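Local coordinates for protein exosome complex component Rrp42 (Archaeoglobus fulgidus, PDB 3M7N) that probably serves as a non-catalytic subunit of the RNA-degrading exosome, helping to shape the active site of its partner Rrp41, at residues 79-84 / 104-109; 58-63 / 135-140; 148-153 / 186-191; 53-58 / 143-148. All coordinates share one frame; numbering follows the deposited sequence.

Contact 1. Residues 79-84 / 104-109. With nucleotides of chain L.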
# COMPACT_ATOMS: atom_id res chain seq x y z
N ILE H 79 11.35 -10.59 27.35
CA ILE H 79 12.14 -9.52 26.74
C ILE H 79 11.74 -9.39 25.30
O ILE H 79 11.64 -10.38 24.58
CB ILE H 79 13.66 -9.79 26.79
CG1 ILE H 79 14.13 -9.92 28.23
CG2 ILE H 79 14.42 -8.65 26.11
CD1 ILE H 79 15.65 -10.01 28.38
N ILE H 80 11.48 -8.16 24.88
CA ILE H 80 11.04 -7.88 23.52
C ILE H 80 11.86 -6.73 23.00
O ILE H 80 11.95 -5.68 23.64
CB ILE H 80 9.55 -7.47 23.48
CG1 ILE H 80 8.75 -8.26 24.51
CG2 ILE H 80 9.00 -7.63 22.07
CD1 ILE H 80 7.26 -8.30 24.23
N VAL H 81 12.47 -6.93 21.85
CA VAL H 81 13.38 -5.94 21.29
C VAL H 81 12.79 -5.38 20.00
O VAL H 81 12.41 -6.13 19.11
CB VAL H 81 14.78 -6.57 21.01
CG1 VAL H 81 15.71 -5.53 20.36
CG2 VAL H 81 15.39 -7.12 22.28
N ASN H 82 12.70 -4.07 19.91
CA ASN H 82 12.29 -3.44 18.66
C ASN H 82 13.26 -2.33 18.26
O ASN H 82 13.88 -1.69 19.10
CB ASN H 82 10.86 -2.87 18.75
CG ASN H 82 9.81 -3.96 18.87
OD1 ASN H 82 9.41 -4.34 19.98
ND2 ASN H 82 9.36 -4.48 17.74
N ALA H 83 13.36 -2.11 16.96
CA ALA H 83 14.18 -1.03 16.48
C ALA H 83 13.37 -0.12 15.55
O ALA H 83 12.51 -0.57 14.79
CB ALA H 83 15.43 -1.58 15.79
N GLU H 84 13.61 1.18 15.65
CA GLU H 84 13.14 2.10 14.64
C GLU H 84 14.38 2.71 13.99
O GLU H 84 15.23 3.29 14.66
CB GLU H 84 12.22 3.18 15.23
CG GLU H 84 11.11 2.64 16.15
CD GLU H 84 9.81 3.47 16.11
OE1 GLU H 84 9.75 4.61 16.67
N GLU H 104 15.66 -7.22 11.12
CA GLU H 104 16.91 -7.96 11.23
C GLU H 104 17.78 -7.43 12.38
O GLU H 104 18.17 -8.19 13.26
CB GLU H 104 17.67 -7.88 9.90
CG GLU H 104 18.78 -8.91 9.75
CD GLU H 104 18.91 -9.39 8.32
OE1 GLU H 104 18.77 -10.61 8.10
OE2 GLU H 104 19.11 -8.55 7.42
N LEU H 105 18.05 -6.13 12.38
CA LEU H 105 18.82 -5.50 13.45
C LEU H 105 18.27 -5.81 14.84
O LEU H 105 19.01 -6.25 15.71
CB LEU H 105 18.86 -3.98 13.23
CG LEU H 105 19.83 -3.20 14.13
CD1 LEU H 105 20.41 -2.01 13.37
CD2 LEU H 105 19.20 -2.76 15.46
N ALA H 106 16.98 -5.61 15.06
CA ALA H 106 16.44 -5.84 16.39
C ALA H 106 16.61 -7.30 16.79
O ALA H 106 16.82 -7.63 17.95
CB ALA H 106 14.97 -5.45 16.48
N ARG H 107 16.49 -8.18 15.81
CA ARG H 107 16.59 -9.60 16.11
C ARG H 107 18.02 -10.01 16.39
O ARG H 107 18.24 -10.93 17.16
CB ARG H 107 15.98 -10.46 15.00
CG ARG H 107 14.48 -10.39 14.95
CD ARG H 107 13.93 -11.22 13.82
NE ARG H 107 13.58 -12.56 14.27
CZ ARG H 107 14.14 -13.66 13.80
NH1 ARG H 107 13.77 -14.84 14.28
NH2 ARG H 107 15.06 -13.57 12.86
N VAL H 108 19.00 -9.34 15.79
CA VAL H 108 20.37 -9.72 16.10
C VAL H 108 20.66 -9.29 17.53
O VAL H 108 21.17 -10.08 18.32
CB VAL H 108 21.42 -9.16 15.11
CG1 VAL H 108 22.82 -9.44 15.64
CG2 VAL H 108 21.26 -9.80 13.74
N VAL H 109 20.30 -8.05 17.87
CA VAL H 109 20.51 -7.56 19.23
C VAL H 109 19.81 -8.48 20.22
O VAL H 109 20.38 -8.89 21.24
CB VAL H 109 19.99 -6.12 19.39
CG1 VAL H 109 19.96 -5.74 20.83
CG2 VAL H 109 20.82 -5.14 18.58
O5' C L 3 5.94 -11.79 18.94
C5' C L 3 6.96 -10.76 19.00
C4' C L 3 8.02 -10.88 20.10
O4' C L 3 7.43 -11.19 21.40
C3' C L 3 9.10 -11.95 19.94
O3' C L 3 10.12 -11.53 19.04
C2' C L 3 9.63 -12.10 21.37
O2' C L 3 10.55 -11.10 21.76
C1' C L 3 8.34 -11.95 22.18
N1 C L 3 7.77 -13.29 22.51
C2 C L 3 8.44 -14.11 23.44
O2 C L 3 9.48 -13.69 23.97
N3 C L 3 7.92 -15.33 23.73
C4 C L 3 6.80 -15.74 23.13
N4 C L 3 6.32 -16.95 23.44
C5 C L 3 6.11 -14.91 22.17
C6 C L 3 6.63 -13.71 21.89
P C L 5 13.57 -16.84 16.64
OP1 C L 5 14.81 -16.63 15.87
OP2 C L 5 12.27 -16.32 16.14
O5' C L 5 13.35 -18.41 16.90
C5' C L 5 14.44 -19.29 17.14
C4' C L 5 13.92 -20.57 17.76
O4' C L 5 13.01 -20.24 18.84
C3' C L 5 13.08 -21.47 16.87
O3' C L 5 13.89 -22.20 15.98
C2' C L 5 12.46 -22.35 17.94
O2' C L 5 13.38 -23.24 18.56
C1' C L 5 12.03 -21.27 18.93
N1 C L 5 10.69 -20.71 18.61
C2 C L 5 9.58 -21.55 18.68
O2 C L 5 9.76 -22.73 19.01
N3 C L 5 8.35 -21.05 18.39
C4 C L 5 8.22 -19.76 18.03
N4 C L 5 6.99 -19.31 17.76
C5 C L 5 9.34 -18.89 17.95
C6 C L 5 10.55 -19.40 18.25
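Val81 and Ala83 of strand 79-84 look onto helix 104-109 and meet the small side chain of Ala106. This is the tight part of the contact. The small Ala106 lets the helix lie close: its CB is 3.7 Å from the backbone N of Ala83, and the short axes are 7.0 Å apart. Val81 has CG1 anti to its backbone N (chi1 178°). This branch reaches over the helix backbone and ends 3.4 Å from the carbonyl O of Ala106. Leu105 CD2 touches Ala83 CB at 4.0 Å. Val109 CG1 closes the other end more loosely, 4.3 Å from Val81 CG1. No hydrogen bond joins strand and helix.

The polar side faces the RNA. The O2' of nucleotide C3 of chain L donates to the carbonyl O of Ile79 at 3.1 Å. Arg107 starts out away from the strand, and its chain bends at chi3 toward the phosphate. Its NH1 is 2.6 Å from OP1 and 2.8 Å from OP2 of nucleotide C5 of chain L. Glu100 of a neighbouring exonuclease 1 chain pairs with Arg107 NH2. The chemistry implies binding to the RNA backbone, through a ribose hydroxyl and a phosphate, beside an apolar strand-helix interface.

Contact 2. Residues 58-63 / 135-140; sequences VVVGVK and VFVDIH
Val60 and Ile139 stand side by side and point the same way, with Val60 CG2 3.9 Å from Ile139 CG1. They share one face of the sheet with Val62 and Val137. Val60 also meets Val137, the two side chains crossing at a slant, CG1 to CG1. Val62 and Val135 cross in a similar manner and come closer, 3.5 Å between their CG1 atoms. Both of these CG1 branches lie anti to their own backbone N, and this turns them toward each other. Helix 148-161 packs on this apolar face, with Ala155 on Val60 and Ala159 on Val62.

The other face is more polar. Val59 CG1 lies alongside the CB of His140 at 4.0 Å, and the imidazole leads away. The Phe136 ring also turns away from strand 58-63, but its edge stays near Lys63 O. Asp138 sits across from Gly61. A water lies within hydrogen-bonding distance of both Asp138 OD1 (2.7 Å) and Gly61 O, though it may not serve both at once. Arg89 of a neighbouring exonuclease 1 chain forms a salt bridge with Asp138 OD2, and Lys63 NZ donates to Glu87 O of that chain.

Six backbone bonds set this register. Phe136 N lies 2.7 Å from Lys63 O, its N-H...O angle nearly straight at 172°. Paired antiparallel strands with one face under a helix and the other against a partner subunit are typical of the RNase PH fold in its ring assembly.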
# COMPACT_ATOMS: atom_id res chain seq x y z
N VAL H 58 23.05 6.19 18.37
CA VAL H 58 21.80 5.48 18.56
C VAL H 58 21.51 5.52 20.03
O VAL H 58 22.42 5.55 20.87
CB VAL H 58 21.88 4.00 18.08
CG1 VAL H 58 23.08 3.30 18.67
CG2 VAL H 58 20.62 3.26 18.45
N VAL H 59 20.22 5.55 20.35
CA VAL H 59 19.85 5.56 21.75
C VAL H 59 18.92 4.41 21.98
O VAL H 59 18.09 4.09 21.13
CB VAL H 59 19.22 6.91 22.21
CG1 VAL H 59 18.07 7.31 21.32
CG2 VAL H 59 18.79 6.83 23.64
N VAL H 60 19.07 3.77 23.13
CA VAL H 60 18.21 2.68 23.48
C VAL H 60 17.59 3.00 24.81
O VAL H 60 18.28 3.46 25.73
CB VAL H 60 19.00 1.35 23.58
CG1 VAL H 60 18.15 0.25 24.21
CG2 VAL H 60 19.50 0.93 22.21
N GLY H 61 16.28 2.76 24.93
CA GLY H 61 15.61 2.91 26.21
C GLY H 61 14.95 1.61 26.61
O GLY H 61 14.52 0.83 25.76
N VAL H 62 14.87 1.37 27.91
CA VAL H 62 14.24 0.17 28.40
C VAL H 62 13.02 0.54 29.23
O VAL H 62 13.07 1.46 30.02
CB VAL H 62 15.20 -0.67 29.28
CG1 VAL H 62 14.50 -1.92 29.79
CG2 VAL H 62 16.46 -1.03 28.51
N LYS H 63 11.93 -0.20 29.03
CA LYS H 63 10.73 -0.03 29.82
C LYS H 63 10.28 -1.37 30.40
O LYS H 63 10.30 -2.39 29.71
CB LYS H 63 9.60 0.58 28.99
CG LYS H 63 9.88 1.98 28.46
CD LYS H 63 10.04 2.98 29.61
CE LYS H 63 8.72 3.24 30.32
NZ LYS H 63 8.81 4.44 31.21
N VAL H 135 10.23 -6.78 29.75
CA VAL H 135 11.26 -5.79 29.45
C VAL H 135 11.22 -5.38 27.98
O VAL H 135 11.48 -6.19 27.09
CB VAL H 135 12.65 -6.36 29.79
CG1 VAL H 135 13.70 -5.30 29.63
CG2 VAL H 135 12.64 -6.91 31.21
N PHE H 136 10.85 -4.12 27.72
CA PHE H 136 10.84 -3.58 26.37
C PHE H 136 12.16 -2.92 26.07
O PHE H 136 12.54 -1.96 26.74
CB PHE H 136 9.71 -2.55 26.18
CG PHE H 136 8.33 -3.16 26.13
CD1 PHE H 136 7.49 -3.11 27.23
CD2 PHE H 136 7.88 -3.80 24.99
CE1 PHE H 136 6.24 -3.68 27.19
CE2 PHE H 136 6.61 -4.36 24.94
CZ PHE H 136 5.80 -4.30 26.04
N VAL H 137 12.85 -3.45 25.07
CA VAL H 137 14.10 -2.86 24.62
C VAL H 137 13.82 -2.15 23.31
O VAL H 137 13.53 -2.79 22.28
CB VAL H 137 15.26 -3.90 24.46
CG1 VAL H 137 16.51 -3.21 23.91
CG2 VAL H 137 15.59 -4.57 25.78
N ASP H 138 13.88 -0.83 23.33
CA ASP H 138 13.51 -0.08 22.14
C ASP H 138 14.69 0.70 21.61
O ASP H 138 15.25 1.55 22.29
CB ASP H 138 12.27 0.79 22.39
CG ASP H 138 10.98 -0.04 22.49
OD1 ASP H 138 10.42 -0.14 23.60
OD2 ASP H 138 10.53 -0.60 21.48
N ILE H 139 15.07 0.36 20.38
CA ILE H 139 16.28 0.89 19.75
C ILE H 139 15.86 2.01 18.81
O ILE H 139 14.92 1.84 18.04
CB ILE H 139 17.00 -0.22 18.94
CG1 ILE H 139 17.43 -1.36 19.87
CG2 ILE H 139 18.19 0.34 18.14
CD1 ILE H 139 17.86 -2.62 19.14
N HIS H 140 16.57 3.13 18.86
CA HIS H 140 16.21 4.30 18.09
C HIS H 140 17.43 4.95 17.45
O HIS H 140 18.20 5.61 18.11
CB HIS H 140 15.53 5.33 18.99
CG HIS H 140 14.46 6.12 18.31
ND1 HIS H 140 14.73 7.31 17.66
CD2 HIS H 140 13.13 5.89 18.16
CE1 HIS H 140 13.61 7.78 17.14
NE2 HIS H 140 12.62 6.94 17.44
O HOH W 1 11.51 0.91 25.79

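Contact 3. Residues 148-153 / 186-191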
# COMPACT_ATOMS: atom_id res chain seq x y z
N LEU H 148 25.14 0.62 12.63
CA LEU H 148 24.11 0.80 13.65
C LEU H 148 23.92 -0.48 14.44
O LEU H 148 23.55 -0.47 15.61
CB LEU H 148 22.78 1.21 12.99
CG LEU H 148 22.59 2.71 12.80
CD1 LEU H 148 21.43 3.01 11.90
CD2 LEU H 148 22.40 3.35 14.13
N LEU H 149 24.14 -1.60 13.77
CA LEU H 149 24.01 -2.89 14.42
C LEU H 149 24.89 -3.01 15.69
O LEU H 149 24.38 -3.20 16.80
CB LEU H 149 24.32 -3.99 13.41
CG LEU H 149 24.27 -5.42 13.91
CD1 LEU H 149 22.98 -5.67 14.65
CD2 LEU H 149 24.44 -6.36 12.72
N ASP H 150 26.22 -2.89 15.56
CA ASP H 150 27.06 -3.02 16.76
C ASP H 150 26.79 -1.89 17.76
O ASP H 150 26.69 -2.14 18.96
CB ASP H 150 28.56 -3.09 16.40
CG ASP H 150 28.91 -4.33 15.58
OD1 ASP H 150 29.97 -4.32 14.92
OD2 ASP H 150 28.13 -5.30 15.59
N ALA H 151 26.67 -0.67 17.27
CA ALA H 151 26.26 0.46 18.13
C ALA H 151 25.02 0.11 18.96
O ALA H 151 24.98 0.36 20.18
CB ALA H 151 26.02 1.72 17.30
N SER H 152 24.02 -0.49 18.32
CA SER H 152 22.77 -0.81 19.02
C SER H 152 22.95 -1.89 20.07
O SER H 152 22.41 -1.81 21.18
CB SER H 152 21.66 -1.22 18.04
OG SER H 152 21.41 -0.20 17.09
N ALA H 153 23.70 -2.93 19.70
CA ALA H 153 23.99 -4.02 20.61
C ALA H 153 24.65 -3.48 21.87
O ALA H 153 24.31 -3.88 22.97
CB ALA H 153 24.89 -5.03 19.93
N SER H 186 28.58 -7.56 20.00
CA SER H 186 28.56 -8.01 18.62
C SER H 186 29.59 -7.27 17.80
O SER H 186 29.81 -6.08 18.00
CB SER H 186 27.17 -7.83 17.99
OG SER H 186 26.96 -6.47 17.59
N VAL H 187 30.23 -7.99 16.88
CA VAL H 187 31.25 -7.43 16.00
C VAL H 187 30.89 -7.70 14.56
O VAL H 187 30.77 -8.86 14.14
CB VAL H 187 32.65 -8.03 16.26
CG1 VAL H 187 33.67 -7.50 15.24
CG2 VAL H 187 33.10 -7.75 17.69
N THR H 188 30.77 -6.64 13.78
CA THR H 188 30.25 -6.73 12.43
C THR H 188 31.28 -6.30 11.43
O THR H 188 31.86 -5.22 11.53
CB THR H 188 28.97 -5.84 12.27
OG1 THR H 188 27.93 -6.37 13.10
CG2 THR H 188 28.52 -5.77 10.82
N SER H 189 31.51 -7.15 10.43
CA SER H 189 32.47 -6.81 9.41
C SER H 189 31.86 -6.71 8.01
O SER H 189 30.98 -7.49 7.63
CB SER H 189 33.65 -7.80 9.42
OG SER H 189 34.26 -7.85 10.69
N LEU H 190 32.34 -5.74 7.25
CA LEU H 190 32.05 -5.66 5.84
C LEU H 190 32.95 -6.69 5.12
O LEU H 190 34.18 -6.68 5.29
CB LEU H 190 32.37 -4.24 5.37
CG LEU H 190 31.76 -3.63 4.12
CD1 LEU H 190 32.77 -2.71 3.44
CD2 LEU H 190 31.28 -4.68 3.18
N ILE H 191 32.37 -7.57 4.31
CA ILE H 191 33.19 -8.50 3.54
C ILE H 191 33.32 -8.04 2.09
O ILE H 191 32.33 -7.94 1.38
CB ILE H 191 32.60 -9.93 3.55
CG1 ILE H 191 32.23 -10.36 4.98
CG2 ILE H 191 33.57 -10.91 2.92
CD1 ILE H 191 33.40 -10.34 5.97
O HOH W 2 28.56 -4.67 19.93
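Asp150 and Ser186 meet through their first torsions. In Asp150, CG lies anti to the carbonyl carbon (chi1 -64°), which sends the carboxylate from helix 148-153 to strand 186-191. In Ser186, OG sits between the backbone N and the carbonyl carbon (chi1 80°) and turns to the helix. Its hydroxyl donates to Asp150 OD2 at 2.6 Å, on the anti side of the carboxylate but well out of its plane. Thr188 OG1 donates to the same oxygen at 2.7 Å. The two hydroxyls arrive from opposite faces of the carboxylate plane, so OD2 is gripped from both. OD1 takes a weak bond from the backbone N of Thr188, 2.7 Å long but bent to 129°. Together they should restrict rotation of the buried carboxylate, and the donors probably help it to carry its charge there.

Methyl groups pack beside the two hydroxyls. The Leu149 and Thr188 side chains cross at about a right angle, with Leu149 CD2 3.5 Å from Thr188 OG1. Ala153 CB lies 3.4 Å from Ser186 OG.

Thr213 of the adjacent strand 211-216 shares a hydrogen bond with Thr188 OG1. The contact ties helix 148-161, which packs on the five-stranded sheet through Val58, to the four-stranded sheet holding strand 185-192. Helix 235-253 packs against Val187 and Ser189.

Contact 4. Residues 53-58 / 143-148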
# COMPACT_ATOMS: atom_id res chain seq x y z
N LEU H 53 29.50 5.64 17.96
CA LEU H 53 30.43 4.73 17.32
C LEU H 53 30.92 5.48 16.11
O LEU H 53 30.27 5.47 15.08
CB LEU H 53 29.68 3.46 16.89
CG LEU H 53 30.47 2.43 16.09
CD1 LEU H 53 31.83 2.29 16.72
CD2 LEU H 53 29.77 1.06 16.00
N GLY H 54 32.07 6.12 16.22
CA GLY H 54 32.46 7.12 15.24
C GLY H 54 31.38 8.20 15.21
O GLY H 54 30.99 8.72 16.26
N ASP H 55 30.86 8.52 14.02
CA ASP H 55 29.75 9.47 13.91
C ASP H 55 28.37 8.83 13.99
O ASP H 55 27.35 9.53 14.06
CB ASP H 55 29.87 10.31 12.63
CG ASP H 55 31.07 11.24 12.65
OD1 ASP H 55 31.71 11.41 11.60
OD2 ASP H 55 31.40 11.78 13.72
N THR H 56 28.33 7.50 14.02
CA THR H 56 27.09 6.79 14.27
C THR H 56 26.58 7.00 15.70
O THR H 56 27.34 6.92 16.67
CB THR H 56 27.24 5.29 13.94
OG1 THR H 56 27.33 5.15 12.52
CG2 THR H 56 26.04 4.48 14.43
N GLN H 57 25.27 7.29 15.83
CA GLN H 57 24.63 7.54 17.11
C GLN H 57 23.30 6.79 17.22
O GLN H 57 22.51 6.75 16.28
CB GLN H 57 24.35 9.03 17.31
CG GLN H 57 25.52 9.94 17.04
CD GLN H 57 25.34 11.33 17.64
OE1 GLN H 57 25.08 11.48 18.83
NE2 GLN H 57 25.48 12.34 16.82
N VAL H 58 23.05 6.19 18.37
CA VAL H 58 21.80 5.48 18.56
C VAL H 58 21.51 5.52 20.03
O VAL H 58 22.42 5.55 20.87
CB VAL H 58 21.88 4.00 18.08
CG1 VAL H 58 23.08 3.30 18.67
CG2 VAL H 58 20.62 3.26 18.45
N ASP H 143 21.68 8.77 14.04
CA ASP H 143 22.62 9.18 13.02
C ASP H 143 23.28 7.95 12.44
O ASP H 143 24.05 7.27 13.10
CB ASP H 143 23.67 10.11 13.63
CG ASP H 143 24.09 11.25 12.71
OD1 ASP H 143 24.94 12.08 13.12
OD2 ASP H 143 23.58 11.34 11.57
N ASP H 144 22.96 7.64 11.19
CA ASP H 144 23.53 6.47 10.57
C ASP H 144 24.80 6.80 9.83
O ASP H 144 24.75 7.22 8.68
CB ASP H 144 22.55 5.80 9.61
CG ASP H 144 23.11 4.51 9.03
OD1 ASP H 144 22.44 3.92 8.18
OD2 ASP H 144 24.21 4.07 9.45
N ASP H 145 25.94 6.57 10.47
CA ASP H 145 27.20 6.63 9.75
C ASP H 145 27.86 5.25 9.66
O ASP H 145 29.08 5.14 9.67
CB ASP H 145 28.15 7.67 10.35
CG ASP H 145 29.15 8.20 9.34
OD1 ASP H 145 30.28 8.58 9.74
OD2 ASP H 145 28.80 8.24 8.14
N GLY H 146 27.05 4.20 9.56
CA GLY H 146 27.56 2.84 9.43
C GLY H 146 27.49 2.05 10.73
O GLY H 146 27.65 2.60 11.82
N ASN H 147 27.22 0.75 10.60
CA ASN H 147 27.24 -0.19 11.72
C ASN H 147 26.36 0.17 12.92
O ASN H 147 26.79 0.07 14.08
CB ASN H 147 28.69 -0.42 12.14
CG ASN H 147 28.89 -1.69 12.94
OD1 ASN H 147 29.99 -1.94 13.41
ND2 ASN H 147 27.83 -2.47 13.11
N LEU H 148 25.14 0.62 12.63
CA LEU H 148 24.11 0.80 13.65
C LEU H 148 23.92 -0.48 14.44
O LEU H 148 23.55 -0.47 15.61
CB LEU H 148 22.78 1.21 12.99
CG LEU H 148 22.59 2.71 12.80
CD1 LEU H 148 21.43 3.01 11.90
CD2 LEU H 148 22.40 3.35 14.13
O HOH W 3 31.87 7.38 11.77
O HOH W 4 27.16 12.41 14.74
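A type II' beta turn, Leu53 to Thr56, joins strands 47-53 and 56-67 and packs on the loop that leads into helix 148-161. Thr56 is central. Its OG1 donates to the carbonyl O of Gly146 at 2.7 Å and takes a weak bond from the N of Asp145. OG1 is anti to the carbonyl carbon (chi1 -70°), which directs it into the loop. The loop is braced from within by an Asx turn, in which Asp144 OD2 accepts from Gly146 N at 2.8 Å.

Gln57 and Asp143 form an antiparallel hydrogen-bonded pair. Gln57 N meets a lone pair of Asp143 O at 3.0 Å. Their side chains run side by side, with amide and carboxylate planes 52° apart. A water links Gln57 NE2, Asp143 OD1 and Asp55 O. Leu148 CD2 touches Thr56 CG2 at 3.8 Å.

Asp55 and Asp145 also lie side by side, their OD1 atoms 3.7 Å apart. Lys37 of a neighbouring exonuclease 1 chain bridges both and probably offsets the like charges. It also gives its backbone N to Asp143 OD1, while Arg38 of that chain pairs with Asp145 OD2. Here a beta hairpin turn bonded to a strand-to-helix loop turns its acids to a basic neighbour, as part of a subunit interface in the RNase PH-type ring.

Overall arrangement
All four contacts are largely buried, but contact 4 alone includes an exposed residue, Asp55. Contacts 1, 2 and 4 use the same five-stranded sheet. Strand 131-141 of contact 2 lies between strand 56-67 and strand 78-84 of contact 1. Contact 4 shares Val58 with contact 2 and Leu148 with contact 3. Contact 3 ties helix 148-161 to the second, four-stranded sheet. The chemistry follows place. Contact 2 joins backbone pairing to an apolar valine-rich face. Contact 1 is apolar with an RNA-facing polar side. Contact 3 centres on a buried carboxylate. Contact 4 joins loop hydrogen bonds to acids held by a basic neighbour. Contacts 1, 2 and 4 reach exonuclease 1 chains, whereas contact 3 touches no other protein chain.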